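Local coordinates for kinesin-like protein KIF19 (Mus musculus, PDB 5GSZ) that uses ATP to move toward microtubule plus ends through the motor domain described here and shortens microtubules at the tips of motile cilia, regulating ciliary length, at residues Arg19-Ala24 with Ser324-Ala329; Gln40-Met45 with Asp68-Phe73; Leu12-Arg17 with Thr317-His322. All blocks are in the same frame, centred on the assembly; numbering follows the deposited sequence.

Contact 1: residues Arg19-Ala24 with Ser324-Ala329. With ADP (adenosine-5'-diphosphate), chain B.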
loop_
_atom_site.group_PDB
_atom_site.type_symbol
_atom_site.label_atom_id
_atom_site.label_comp_id
_atom_site.label_asym_id
_atom_site.label_seq_id
_atom_site.Cartn_x
_atom_site.Cartn_y
_atom_site.Cartn_z
ATOM N N ARG A 19 -2.041 -2.192 -15.225
ATOM C CA ARG A 19 -3.385 -1.758 -15.557
ATOM C C ARG A 19 -3.548 -1.781 -17.069
ATOM O O ARG A 19 -2.562 -1.755 -17.798
ATOM C CB ARG A 19 -3.653 -0.365 -15.008
ATOM C CG ARG A 19 -2.737 0.691 -15.563
ATOM C CD ARG A 19 -3.246 2.055 -15.159
ATOM N NE ARG A 19 -2.443 3.159 -15.679
ATOM C CZ ARG A 19 -2.376 3.500 -16.970
ATOM N NH1 ARG A 19 -3.034 2.794 -17.883
ATOM N NH2 ARG A 19 -1.642 4.537 -17.358
ATOM N N PRO A 20 -4.772 -1.855 -17.574
ATOM C CA PRO A 20 -4.966 -1.701 -19.019
ATOM C C PRO A 20 -4.428 -0.365 -19.504
ATOM O O PRO A 20 -4.385 0.620 -18.765
ATOM C CB PRO A 20 -6.487 -1.775 -19.188
ATOM C CG PRO A 20 -6.961 -2.479 -17.957
ATOM C CD PRO A 20 -6.035 -2.099 -16.863
ATOM N N ILE A 21 -4.040 -0.335 -20.784
ATOM C CA ILE A 21 -3.622 0.918 -21.405
ATOM C C ILE A 21 -4.799 1.892 -21.498
ATOM O O ILE A 21 -5.967 1.497 -21.611
ATOM C CB ILE A 21 -2.984 0.657 -22.782
ATOM C CG1 ILE A 21 -2.328 1.946 -23.299
ATOM C CG2 ILE A 21 -4.019 0.104 -23.760
ATOM C CD1 ILE A 21 -1.224 1.723 -24.266
ATOM N N SER A 22 -4.497 3.181 -21.422
ATOM C CA SER A 22 -5.525 4.207 -21.371
ATOM C C SER A 22 -5.643 4.916 -22.714
ATOM O O SER A 22 -4.682 4.997 -23.484
ATOM C CB SER A 22 -5.237 5.239 -20.277
ATOM O OG SER A 22 -4.164 6.090 -20.640
ATOM N N VAL A 23 -6.848 5.426 -22.985
ATOM C CA VAL A 23 -7.080 6.203 -24.198
ATOM C C VAL A 23 -6.063 7.329 -24.309
ATOM O O VAL A 23 -5.412 7.491 -25.344
ATOM C CB VAL A 23 -8.522 6.740 -24.227
ATOM C CG1 VAL A 23 -8.686 7.740 -25.358
ATOM C CG2 VAL A 23 -9.509 5.601 -24.376
ATOM N N ALA A 24 -5.886 8.104 -23.234
ATOM C CA ALA A 24 -4.930 9.214 -23.261
ATOM C C ALA A 24 -3.532 8.760 -23.666
ATOM O O ALA A 24 -2.793 9.526 -24.297
ATOM C CB ALA A 24 -4.875 9.901 -21.899
ATOM N N SER A 324 1.901 1.186 -15.725
ATOM C CA SER A 324 1.244 1.299 -17.012
ATOM C C SER A 324 1.897 0.344 -18.014
ATOM O O SER A 324 3.105 0.087 -17.946
ATOM C CB SER A 324 1.334 2.728 -17.528
ATOM O OG SER A 324 0.813 2.832 -18.836
ATOM N N PRO A 325 1.124 -0.221 -18.937
ATOM C CA PRO A 325 1.725 -1.018 -20.018
ATOM C C PRO A 325 2.172 -0.172 -21.194
ATOM O O PRO A 325 2.662 -0.726 -22.183
ATOM C CB PRO A 325 0.583 -1.960 -20.422
ATOM C CG PRO A 325 -0.682 -1.176 -20.117
ATOM C CD PRO A 325 -0.352 -0.184 -19.018
ATOM N N ALA A 326 2.027 1.147 -21.076
ATOM C CA ALA A 326 2.247 2.067 -22.178
ATOM C C ALA A 326 3.728 2.350 -22.419
ATOM O O ALA A 326 4.505 2.577 -21.478
ATOM C CB ALA A 326 1.523 3.378 -21.900
ATOM N N SER A 327 4.097 2.382 -23.707
ATOM C CA SER A 327 5.435 2.811 -24.102
ATOM C C SER A 327 5.759 4.211 -23.587
ATOM O O SER A 327 6.894 4.467 -23.171
ATOM C CB SER A 327 5.584 2.759 -25.626
ATOM O OG SER A 327 4.827 3.777 -26.274
ATOM N N THR A 328 4.792 5.137 -23.593
ATOM C CA THR A 328 5.131 6.465 -23.077
ATOM C C THR A 328 5.477 6.461 -21.585
ATOM O O THR A 328 5.835 7.515 -21.058
ATOM C CB THR A 328 4.003 7.474 -23.319
ATOM O OG1 THR A 328 2.798 7.003 -22.717
ATOM C CG2 THR A 328 3.769 7.647 -24.779
ATOM N N ALA A 329 5.361 5.322 -20.898
ATOM C CA ALA A 329 5.655 5.192 -19.477
ATOM C C ALA A 329 6.903 4.360 -19.223
ATOM O O ALA A 329 7.162 3.984 -18.072
ATOM C CB ALA A 329 4.464 4.562 -18.740
HETATM P PB ADP B . -3.162 6.007 -8.660
HETATM O O1B ADP B . -4.072 5.757 -7.479
HETATM O O2B ADP B . -1.954 5.102 -8.612
HETATM O O3B ADP B . -2.911 7.461 -8.957
HETATM P PA ADP B . -5.617 5.478 -9.905
HETATM O O1A ADP B . -6.051 4.068 -9.648
HETATM O O2A ADP B . -6.077 6.619 -9.033
HETATM O O3A ADP B . -3.996 5.536 -9.962
HETATM O "O5'" ADP B . -6.072 5.955 -11.367
HETATM C "C5'" ADP B . -6.022 5.144 -12.528
HETATM C "C4'" ADP B . -7.300 5.395 -13.298
HETATM O "O4'" ADP B . -7.516 4.245 -14.104
HETATM C "C3'" ADP B . -8.449 5.430 -12.325
HETATM O "O3'" ADP B . -9.508 6.118 -12.992
HETATM C "C2'" ADP B . -8.793 3.970 -12.123
HETATM O "O2'" ADP B . -10.202 3.801 -11.913
HETATM C "C1'" ADP B . -8.376 3.321 -13.438
HETATM N N9 ADP B . -7.641 2.048 -13.228
HETATM C C8 ADP B . -6.476 1.893 -12.562
HETATM N N7 ADP B . -6.054 0.599 -12.559
HETATM C C5 ADP B . -6.979 -0.099 -13.240
HETATM C C6 ADP B . -7.161 -1.511 -13.595
HETATM N N6 ADP B . -6.246 -2.441 -13.223
HETATM N N1 ADP B . -8.265 -1.831 -14.304
HETATM C C2 ADP B . -9.162 -0.907 -14.684
HETATM N N3 ADP B . -9.069 0.397 -14.377
HETATM C C4 ADP B . -8.016 0.852 -13.674
#

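Contact 2: residues Gln40-Met45 with Asp68-Phe73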
loop_
_atom_site.group_PDB
_atom_site.type_symbol
_atom_site.label_atom_id
_atom_site.label_comp_id
_atom_site.label_asym_id
_atom_site.label_seq_id
_atom_site.Cartn_x
_atom_site.Cartn_y
_atom_site.Cartn_z
ATOM N N GLN A 40 3.787 -15.251 -12.773
ATOM C CA GLN A 40 4.645 -14.505 -11.867
ATOM C C GLN A 40 5.799 -13.824 -12.600
ATOM O O GLN A 40 6.790 -13.439 -11.966
ATOM C CB GLN A 40 5.149 -15.423 -10.762
ATOM C CG GLN A 40 5.791 -16.694 -11.243
ATOM C CD GLN A 40 6.380 -17.497 -10.103
ATOM O OE1 GLN A 40 6.267 -17.110 -8.948
ATOM N NE2 GLN A 40 6.995 -18.631 -10.423
ATOM N N MET A 41 5.690 -13.648 -13.915
ATOM C CA MET A 41 6.727 -12.964 -14.671
ATOM C C MET A 41 6.114 -12.001 -15.674
ATOM O O MET A 41 5.144 -12.329 -16.365
ATOM C CB MET A 41 7.641 -13.941 -15.411
ATOM C CG MET A 41 8.368 -13.271 -16.555
ATOM S SD MET A 41 9.793 -14.154 -17.177
ATOM C CE MET A 41 10.949 -13.839 -15.837
ATOM N N VAL A 42 6.704 -10.813 -15.748
ATOM C CA VAL A 42 6.343 -9.776 -16.697
ATOM C C VAL A 42 7.615 -9.365 -17.422
ATOM O O VAL A 42 8.710 -9.419 -16.854
ATOM C CB VAL A 42 5.696 -8.571 -15.979
ATOM C CG1 VAL A 42 4.701 -9.041 -14.936
ATOM C CG2 VAL A 42 6.757 -7.725 -15.312
ATOM N N VAL A 43 7.481 -8.962 -18.684
ATOM C CA VAL A 43 8.634 -8.483 -19.440
ATOM C C VAL A 43 8.354 -7.067 -19.911
ATOM O O VAL A 43 7.207 -6.681 -20.156
ATOM C CB VAL A 43 9.000 -9.395 -20.635
ATOM C CG1 VAL A 43 9.350 -10.791 -20.149
ATOM C CG2 VAL A 43 7.873 -9.436 -21.643
ATOM N N LEU A 44 9.421 -6.288 -20.021
ATOM C CA LEU A 44 9.346 -4.871 -20.374
ATOM C C LEU A 44 10.151 -4.642 -21.651
ATOM O O LEU A 44 11.387 -4.555 -21.613
ATOM C CB LEU A 44 9.862 -3.992 -19.239
ATOM C CG LEU A 44 9.701 -2.501 -19.490
ATOM C CD1 LEU A 44 8.229 -2.144 -19.406
ATOM C CD2 LEU A 44 10.491 -1.702 -18.482
ATOM N N MET A 45 9.441 -4.542 -22.773
ATOM C CA MET A 45 10.078 -4.243 -24.043
ATOM C C MET A 45 10.575 -2.804 -24.061
ATOM O O MET A 45 9.941 -1.889 -23.527
ATOM C CB MET A 45 9.112 -4.490 -25.205
ATOM C CG MET A 45 8.661 -5.938 -25.320
ATOM S SD MET A 45 7.869 -6.389 -26.889
ATOM C CE MET A 45 6.291 -5.533 -26.806
ATOM N N ASP A 68 6.315 -12.445 -6.925
ATOM C CA ASP A 68 5.529 -13.508 -6.301
ATOM C C ASP A 68 4.248 -13.770 -7.078
ATOM O O ASP A 68 3.828 -14.924 -7.208
ATOM C CB ASP A 68 5.225 -13.149 -4.851
ATOM C CG ASP A 68 6.459 -13.131 -4.009
ATOM O OD1 ASP A 68 7.220 -14.114 -4.087
ATOM O OD2 ASP A 68 6.705 -12.120 -3.324
ATOM N N VAL A 69 3.623 -12.723 -7.610
ATOM C CA VAL A 69 2.434 -12.884 -8.434
ATOM C C VAL A 69 2.329 -11.683 -9.358
ATOM O O VAL A 69 2.796 -10.585 -9.035
ATOM C CB VAL A 69 1.172 -13.065 -7.551
ATOM C CG1 VAL A 69 0.964 -11.867 -6.659
ATOM C CG2 VAL A 69 -0.068 -13.366 -8.405
ATOM N N ALA A 70 1.727 -11.901 -10.522
ATOM C CA ALA A 70 1.559 -10.863 -11.525
ATOM C C ALA A 70 0.089 -10.770 -11.911
ATOM O O ALA A 70 -0.652 -11.753 -11.804
ATOM C CB ALA A 70 2.419 -11.157 -12.751
ATOM N N PHE A 71 -0.337 -9.578 -12.340
ATOM C CA PHE A 71 -1.709 -9.363 -12.791
ATOM C C PHE A 71 -1.713 -8.355 -13.929
ATOM O O PHE A 71 -1.070 -7.309 -13.816
ATOM C CB PHE A 71 -2.623 -8.820 -11.678
ATOM C CG PHE A 71 -2.522 -9.533 -10.356
ATOM C CD1 PHE A 71 -3.145 -10.744 -10.148
ATOM C CD2 PHE A 71 -1.841 -8.942 -9.284
ATOM C CE1 PHE A 71 -3.066 -11.381 -8.904
ATOM C CE2 PHE A 71 -1.758 -9.562 -8.036
ATOM C CZ PHE A 71 -2.368 -10.780 -7.843
ATOM N N ASP A 72 -2.466 -8.641 -14.995
ATOM C CA ASP A 72 -2.816 -7.635 -15.998
ATOM C C ASP A 72 -4.337 -7.559 -16.121
ATOM O O ASP A 72 -5.066 -8.132 -15.307
ATOM C CB ASP A 72 -2.139 -7.916 -17.349
ATOM C CG ASP A 72 -2.616 -9.201 -18.017
ATOM O OD1 ASP A 72 -3.717 -9.715 -17.693
ATOM O OD2 ASP A 72 -1.874 -9.688 -18.899
ATOM N N PHE A 73 -4.811 -6.879 -17.180
ATOM C CA PHE A 73 -6.236 -6.571 -17.334
ATOM C C PHE A 73 -7.138 -7.793 -17.214
ATOM O O PHE A 73 -8.349 -7.643 -17.031
ATOM C CB PHE A 73 -6.507 -5.911 -18.689
ATOM C CG PHE A 73 -6.238 -6.812 -19.867
ATOM C CD1 PHE A 73 -4.934 -7.160 -20.203
ATOM C CD2 PHE A 73 -7.285 -7.333 -20.618
ATOM C CE1 PHE A 73 -4.675 -7.988 -21.278
ATOM C CE2 PHE A 73 -7.033 -8.162 -21.701
ATOM C CZ PHE A 73 -5.722 -8.486 -22.028
#

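Contact 3: residues Leu12-Arg17 with Thr317-His322. With ADP (adenosine-5'-diphosphate), chain B.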
loop_
_atom_site.group_PDB
_atom_site.type_symbol
_atom_site.label_atom_id
_atom_site.label_comp_id
_atom_site.label_asym_id
_atom_site.label_seq_id
_atom_site.Cartn_x
_atom_site.Cartn_y
_atom_site.Cartn_z
ATOM N N LEU A 12 7.691 -11.587 3.380
ATOM C CA LEU A 12 7.314 -10.534 2.452
ATOM C C LEU A 12 6.829 -11.119 1.136
ATOM O O LEU A 12 7.408 -12.083 0.626
ATOM C CB LEU A 12 8.481 -9.609 2.165
ATOM C CG LEU A 12 8.268 -8.705 0.952
ATOM C CD1 LEU A 12 7.245 -7.629 1.265
ATOM C CD2 LEU A 12 9.579 -8.111 0.512
ATOM N N MET A 13 5.766 -10.526 0.589
ATOM C CA MET A 13 5.291 -10.826 -0.750
ATOM C C MET A 13 5.272 -9.558 -1.590
ATOM O O MET A 13 4.786 -8.513 -1.139
ATOM C CB MET A 13 3.894 -11.421 -0.754
ATOM C CG MET A 13 3.310 -11.248 -2.156
ATOM S SD MET A 13 1.868 -12.157 -2.668
ATOM C CE MET A 13 0.706 -10.821 -2.647
ATOM N N VAL A 14 5.756 -9.665 -2.825
ATOM C CA VAL A 14 5.700 -8.586 -3.799
ATOM C C VAL A 14 4.833 -9.026 -4.979
ATOM O O VAL A 14 4.996 -10.136 -5.502
ATOM C CB VAL A 14 7.111 -8.199 -4.257
ATOM C CG1 VAL A 14 7.037 -7.088 -5.280
ATOM C CG2 VAL A 14 7.931 -7.806 -3.054
ATOM N N ALA A 15 3.894 -8.176 -5.374
ATOM C CA ALA A 15 3.021 -8.446 -6.502
ATOM C C ALA A 15 3.189 -7.317 -7.508
ATOM O O ALA A 15 3.526 -6.191 -7.131
ATOM C CB ALA A 15 1.562 -8.573 -6.049
ATOM N N LEU A 16 2.967 -7.603 -8.794
ATOM C CA LEU A 16 2.967 -6.529 -9.784
ATOM C C LEU A 16 1.673 -6.558 -10.578
ATOM O O LEU A 16 1.294 -7.608 -11.111
ATOM C CB LEU A 16 4.161 -6.588 -10.745
ATOM C CG LEU A 16 4.195 -5.216 -11.451
ATOM C CD1 LEU A 16 5.565 -4.534 -11.363
ATOM C CD2 LEU A 16 3.685 -5.258 -12.895
ATOM N N ARG A 17 1.010 -5.399 -10.659
ATOM C CA ARG A 17 -0.229 -5.231 -11.409
ATOM C C ARG A 17 -0.014 -4.288 -12.581
ATOM O O ARG A 17 0.417 -3.145 -12.394
ATOM C CB ARG A 17 -1.345 -4.688 -10.526
ATOM C CG ARG A 17 -2.710 -4.728 -11.184
ATOM C CD ARG A 17 -3.757 -4.426 -10.162
ATOM N NE ARG A 17 -5.089 -4.662 -10.656
ATOM C CZ ARG A 17 -6.176 -4.486 -9.925
ATOM N NH1 ARG A 17 -6.058 -4.056 -8.681
ATOM N NH2 ARG A 17 -7.375 -4.723 -10.437
ATOM N N THR A 317 4.106 -8.660 5.268
ATOM C CA THR A 317 4.060 -7.463 4.443
ATOM C C THR A 317 3.791 -7.874 3.011
ATOM O O THR A 317 4.412 -8.812 2.512
ATOM C CB THR A 317 5.361 -6.657 4.516
ATOM O OG1 THR A 317 5.605 -6.280 5.872
ATOM C CG2 THR A 317 5.262 -5.389 3.655
ATOM N N VAL A 318 2.873 -7.154 2.367
ATOM C CA VAL A 318 2.474 -7.377 0.986
ATOM C C VAL A 318 2.594 -6.051 0.257
ATOM O O VAL A 318 1.883 -5.096 0.588
ATOM C CB VAL A 318 1.032 -7.898 0.893
ATOM C CG1 VAL A 318 0.609 -8.054 -0.573
ATOM C CG2 VAL A 318 0.893 -9.189 1.651
ATOM N N MET A 319 3.478 -5.982 -0.729
ATOM C CA MET A 319 3.546 -4.812 -1.595
ATOM C C MET A 319 2.937 -5.146 -2.942
ATOM O O MET A 319 3.259 -6.179 -3.533
ATOM C CB MET A 319 4.970 -4.316 -1.814
ATOM C CG MET A 319 4.985 -3.181 -2.826
ATOM S SD MET A 319 6.601 -2.503 -3.214
ATOM C CE MET A 319 7.417 -3.944 -3.851
ATOM N N ILE A 320 2.063 -4.274 -3.419
ATOM C CA ILE A 320 1.499 -4.394 -4.751
ATOM C C ILE A 320 2.022 -3.221 -5.569
ATOM O O ILE A 320 1.540 -2.086 -5.439
ATOM C CB ILE A 320 -0.028 -4.422 -4.728
ATOM C CG1 ILE A 320 -0.519 -5.529 -3.806
ATOM C CG2 ILE A 320 -0.561 -4.621 -6.131
ATOM C CD1 ILE A 320 -2.024 -5.702 -3.866
ATOM N N ALA A 321 3.016 -3.497 -6.412
ATOM C CA ALA A 321 3.518 -2.509 -7.356
ATOM C C ALA A 321 2.606 -2.406 -8.579
ATOM O O ALA A 321 2.051 -3.404 -9.046
ATOM C CB ALA A 321 4.933 -2.876 -7.791
ATOM N N HIS A 322 2.482 -1.189 -9.111
ATOM C CA HIS A 322 1.599 -0.876 -10.234
ATOM C C HIS A 322 2.372 -0.208 -11.358
ATOM O O HIS A 322 3.190 0.680 -11.103
ATOM C CB HIS A 322 0.464 0.058 -9.779
ATOM C CG HIS A 322 -0.417 -0.545 -8.731
ATOM N ND1 HIS A 322 -0.080 -0.563 -7.394
ATOM C CD2 HIS A 322 -1.611 -1.175 -8.828
ATOM C CE1 HIS A 322 -1.037 -1.164 -6.714
ATOM N NE2 HIS A 322 -1.975 -1.551 -7.562
HETATM P PB ADP B . -3.162 6.007 -8.660
HETATM O O1B ADP B . -4.072 5.757 -7.479
HETATM O O2B ADP B . -1.954 5.102 -8.612
HETATM O O3B ADP B . -2.911 7.461 -8.957
HETATM P PA ADP B . -5.617 5.478 -9.905
HETATM O O1A ADP B . -6.051 4.068 -9.648
HETATM O O2A ADP B . -6.077 6.619 -9.033
HETATM O O3A ADP B . -3.996 5.536 -9.962
HETATM O "O5'" ADP B . -6.072 5.955 -11.367
HETATM C "C5'" ADP B . -6.022 5.144 -12.528
HETATM C "C4'" ADP B . -7.300 5.395 -13.298
HETATM O "O4'" ADP B . -7.516 4.245 -14.104
HETATM C "C3'" ADP B . -8.449 5.430 -12.325
HETATM O "O3'" ADP B . -9.508 6.118 -12.992
HETATM C "C2'" ADP B . -8.793 3.970 -12.123
HETATM O "O2'" ADP B . -10.202 3.801 -11.913
HETATM C "C1'" ADP B . -8.376 3.321 -13.438
HETATM N N9 ADP B . -7.641 2.048 -13.228
HETATM C C8 ADP B . -6.476 1.893 -12.562
HETATM N N7 ADP B . -6.054 0.599 -12.559
HETATM C C5 ADP B . -6.979 -0.099 -13.240
HETATM C C6 ADP B . -7.161 -1.511 -13.595
HETATM N N6 ADP B . -6.246 -2.441 -13.223
HETATM N N1 ADP B . -8.265 -1.831 -14.304
HETATM C C2 ADP B . -9.162 -0.907 -14.684
HETATM N N3 ADP B . -9.069 0.397 -14.377
HETATM C C4 ADP B . -8.016 0.852 -13.674
#

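Contact 1: residues Arg19-Ala24 with Ser324-Ala329
One face of the Arg-19 guanidinium is met by Ser-324, whose CB lies 3.5 Å above the plane and shifted toward its rim. The hydroxyl comes over the same group, with Ser-324 OG 3.3 Å from Arg-19 NH2, but the angle there is too poor for a hydrogen bond. Both groups turn instead to Glu-25, which forms a salt bridge with NH2 and a hydrogen bond with the hydroxyl, so a carboxylate of helix 23-27 ties the two segments together. The remaining nitrogens are held less firmly: NH1 makes a weak bond to Pro-20 O (2.7 Å, N-H...O angle 128°), and NE a weak one to Gly-107 O of the P-loop. The second flat group is the adenine of ADP. Pro-20 CD sits over one side of its plane, 3.4 Å from ADP N1, and Arg-19 CB approaches from that same side, 3.6 Å from N7. Arg-19 and Pro-20 thus line one face of the adenine and end the Arg-x-Arg-Pro sequence by which kinesins receive adenine. Because CG of Arg-19 stands between its backbone N and carbonyl carbon (chi1 61°) and the chain then runs extended to NE, the guanidinium is carried from the base to Ser-324. Ser-324 OG also accepts from Ala-326 N at 3.1 Å, an ST turn that shapes the loop leaving strand 315-323. The Pro-325 ring crosses the Arg-19 side chain at about a right angle and fits beside Ile-21, where CB is 4.0 Å from Pro-325 CG. Farther along, Ile-21 CD1 meets the methyl CB of Ala-326, also at 4.0 Å. Ser-22 then starts helix 23-27 as its N-cap, and its own N is hydrogen-bonded to Glu-25 OE1, consistent with a capping box.

Contact 2: residues Gln40-Met45 with Asp68-Phe73
Asp-68, which meets Gln-40 through its main chain, spends its carboxylate elsewhere: OD2 is hydrogen-bonded to Val-14 N of strand 12-18, and the Asp-68 side chain leaves its backbone on the side away from segment 40-45. What it offers Gln-40 is its carbonyl. Gln-40 CB lies 3.8 Å from Asp-68 O, and Gln-40 OE1 is 3.7 Å from that same oxygen; both oxygens are acceptors, so this is proximity without a bond. The glutamine CG takes the crowded position between the backbone N and the carbonyl carbon (chi1 52°), with the chain extended beyond it, which brings CB and the amide oxygen, rather than the middle of the chain, up to Asp-68 O. The nearest pair of alpha carbons, Gln-40 CA and Val-69 CA at 4.4 Å, lies at this same corner. Inward from it, Ala-70 points its methyl toward the other segment. Ala-70 CB is 4.1 Å from Gln-40 CA on one flank and 3.8 Å from Val-42 CG1 on the other. Val-42 presents that branch by setting CG1 anti to its carbonyl carbon and beside its own N (chi1 -43°), while Phe-67 and, from helix 330-340, Leu-337 also pack on this side chain. Beyond Val-42 the segments diverge. Strand 41-45 is the middle strand of a small three-stranded antiparallel sheet, whereas 69-71 is the outermost strand of the central sheet beside 12-18; the contact is therefore a corner where the accessory sheet of the kinesin head meets its core. No hydrogen bond crosses it; the backbone of 40-45 pairs instead with residues such as Phe-67 and Tyr-65. The chemistry implies a join made by apolar contact of Ala-70 with Val-42 and Gln-40, without directional bonds of its own.

Contact 3: residues Leu12-Arg17 with Thr317-His322
Arg-17 and His-322 leave neighbouring strands side by side and point the same way, their guanidinium and imidazole planes 35° apart. They touch by the aliphatic stem, Arg-17 CB lying 3.9 Å from His-322 CD2. With CG anti to the backbone N (chi1 -170°) and the rest of the chain straight, the arginine runs past the ring and brings NE to 3.6 Å from ADP N6, an oblique approach to the adenine amino group without a hydrogen bond. Its NH2 is hydrogen-bonded to Gln-77 OE1. His-322 is fixed at both nitrogens, ND1 with Tyr-103 O and NE2 with Thr-113 OG1, which also has a weak bond with Arg-17 NH1. Replacing Arg-17 with an alanine keeps CB by the imidazole but would probably rob Gln-77 of this partner and open a gap near ADP N6. On the same face, Met-13 and Val-318 also run alongside each other, Met-13 CE resting 3.5 Å from Val-318 CG1. The opposite face repeats the pattern with the long residue on the other strand: Met-319, bent at its last torsion, lays CE against both branches of Val-14, 3.5 Å from CG1. Farther along this face Leu-16 CD1 packs on Ala-321 CB at 4.0 Å, and helix 330-340 covers the row through Leu-337, Thr-336 and Ala-340. Five backbone hydrogen bonds fix the strands' register. Met-13 N and Ala-15 N donate to Thr-317 O and Met-319 O, Met-319 N and Ala-321 N answer to Met-13 O and Ala-15 O, and Arg-17 N reaches Ala-321 O at 2.8 Å with an N-H...O angle of 169°. Such in-register parallel pairing, beside strand 97-103 that leads into the P-loop, is characteristic of the central sheet of the kinesin motor domain.

How the contacts relate
The segments of contacts 1 and 3 adjoin in the sequence: strands 12-18 and 315-323 run side by side through contact 3, and their continuations meet again in contact 1, with centres about 20 Å apart. Both reach ADP, contact 3 with Arg-17 and contact 1 with Arg-19 and Pro-20. Contact 2 lies off the nucleotide, the Ala-70 side chain being about 12 Å from it, yet it adjoins both others. Its strand 69-71 extends the sheet of contact 3, as Phe-71 N to Leu-16 O at 2.8 Å (a probable hydrogen bond) attests, with centres about 11 Å apart. Toward contact 1, centres about 14 Å away, Phe-73 CB packs 3.5 Å from Pro-20 CG.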